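Local coordinates for protein Lic11098 (Leptospira interrogans serogroup Icterohaemorrhagiae serovar copenhageni, PDB 4U08) that is of unknown function but, as a leucine-rich repeat protein of a human pathogen, is a putative virulence factor, with calcium and zinc ions bound in the crystal, at residues P376-S379 against E380-A383. Numbering follows the deposited sequence.
Sequences PLPS and EKIA
The chain turns from an extended run through Leu377 and Pro378 into helix 379-388, with Pro378 at the N-cap and the amides of Lys381 and Ile382 both directed at its carbonyl O. Each bond is weak: Lys381 N lies 3.2 Å from Pro378 O at a poor angle, whereas Ile382 N, at 3.4 Å from the same oxygen, approaches more directly. The next i to i+4 bond is firmer: Ala383 N donates to Ser379 O over 3.0 Å at 164°. On the buried side Leu377 and Ile382 cross at about a right angle, Leu377 CD1 meeting Ile382 CD1 at 3.8 Å, although chi2 of Ile382 is far from staggered and the fine placing of its CD1 is doubtful. With CG1 set anti to its carbonyl carbon (chi1 -60°), Ile382 brings that branch beside Pro378 O. On the exposed side, the bend at chi2 (89°) folds Glu380 back, so that OE1 sits 3.6 Å from Ser379 N and 3.8 Å from Pro378 CB. A carboxylate so close to the helix N-terminus would probably be stabilised by the helix dipole, while on the buried side the Leu377-Ile382 pair packs the helix start onto Leu372 and Phe396 at the C-terminal end of the solenoid.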
loop_
_atom_site.group_PDB
_atom_site.type_symbol
_atom_site.label_atom_id
_atom_site.label_comp_id
_atom_site.label_asym_id
_atom_site.label_seq_id
_atom_site.Cartn_x
_atom_site.Cartn_y
_atom_site.Cartn_z
ATOM N N PRO A 376 -19.327 32.970 7.562
ATOM C CA PRO A 376 -20.072 34.246 7.692
ATOM C C PRO A 376 -19.307 35.468 7.143
ATOM O O PRO A 376 -18.993 36.409 7.876
ATOM C CB PRO A 376 -20.300 34.346 9.207
ATOM C CG PRO A 376 -19.079 33.661 9.818
ATOM C CD PRO A 376 -18.736 32.543 8.856
ATOM N N LEU A 377 -18.908 35.392 5.876
ATOM C CA LEU A 377 -18.138 36.417 5.195
ATOM C C LEU A 377 -19.063 37.416 4.527
ATOM O O LEU A 377 -19.980 36.990 3.817
ATOM C CB LEU A 377 -17.188 35.781 4.164
ATOM C CG LEU A 377 -15.982 35.010 4.750
ATOM C CD1 LEU A 377 -15.348 34.102 3.702
ATOM C CD2 LEU A 377 -14.934 35.965 5.322
ATOM N N PRO A 378 -18.840 38.742 4.734
ATOM C CA PRO A 378 -19.695 39.747 4.068
ATOM C C PRO A 378 -19.476 39.713 2.554
ATOM O O PRO A 378 -18.335 39.526 2.110
ATOM C CB PRO A 378 -19.236 41.086 4.688
ATOM C CG PRO A 378 -18.363 40.730 5.838
ATOM C CD PRO A 378 -17.782 39.390 5.536
ATOM N N SER A 379 -20.566 39.798 1.771
ATOM C CA SER A 379 -20.502 39.765 0.296
ATOM C C SER A 379 -19.611 40.840 -0.311
ATOM O O SER A 379 -18.933 40.549 -1.285
ATOM C CB SER A 379 -21.897 39.802 -0.322
ATOM O OG SER A 379 -22.672 38.709 0.146
ATOM N N GLU A 380 -19.575 42.072 0.257
ATOM C CA GLU A 380 -18.721 43.179 -0.254
ATOM C C GLU A 380 -17.247 42.818 -0.167
ATOM O O GLU A 380 -16.455 43.254 -0.994
ATOM C CB GLU A 380 -18.879 44.471 0.588
ATOM C CG GLU A 380 -20.272 45.041 0.652
ATOM C CD GLU A 380 -21.159 44.535 1.771
ATOM O OE1 GLU A 380 -20.949 43.392 2.238
ATOM O OE2 GLU A 380 -22.149 45.234 2.089
ATOM N N LYS A 381 -16.861 42.125 0.890
ATOM C CA LYS A 381 -15.457 41.737 1.100
ATOM C C LYS A 381 -15.017 40.744 0.045
ATOM O O LYS A 381 -13.952 40.909 -0.536
ATOM C CB LYS A 381 -15.261 41.156 2.512
ATOM C CG LYS A 381 -15.068 42.226 3.570
ATOM C CD LYS A 381 -13.622 42.720 3.614
ATOM C CE LYS A 381 -13.509 44.169 4.006
ATOM N NZ LYS A 381 -12.418 44.854 3.256
ATOM N N ILE A 382 -15.862 39.759 -0.248
ATOM C CA ILE A 382 -15.600 38.742 -1.265
ATOM C C ILE A 382 -15.563 39.374 -2.669
ATOM O O ILE A 382 -14.645 39.079 -3.447
ATOM C CB ILE A 382 -16.612 37.574 -1.120
ATOM C CG1 ILE A 382 -16.515 36.875 0.281
ATOM C CG2 ILE A 382 -16.508 36.558 -2.279
ATOM C CD1 ILE A 382 -15.003 36.838 1.037
ATOM N N ALA A 383 -16.511 40.292 -2.978
ATOM C CA ALA A 383 -16.501 40.989 -4.278
ATOM C C ALA A 383 -15.145 41.682 -4.512
ATOM O O ALA A 383 -14.583 41.591 -5.597
ATOM C CB ALA A 383 -17.645 42.007 -4.348
#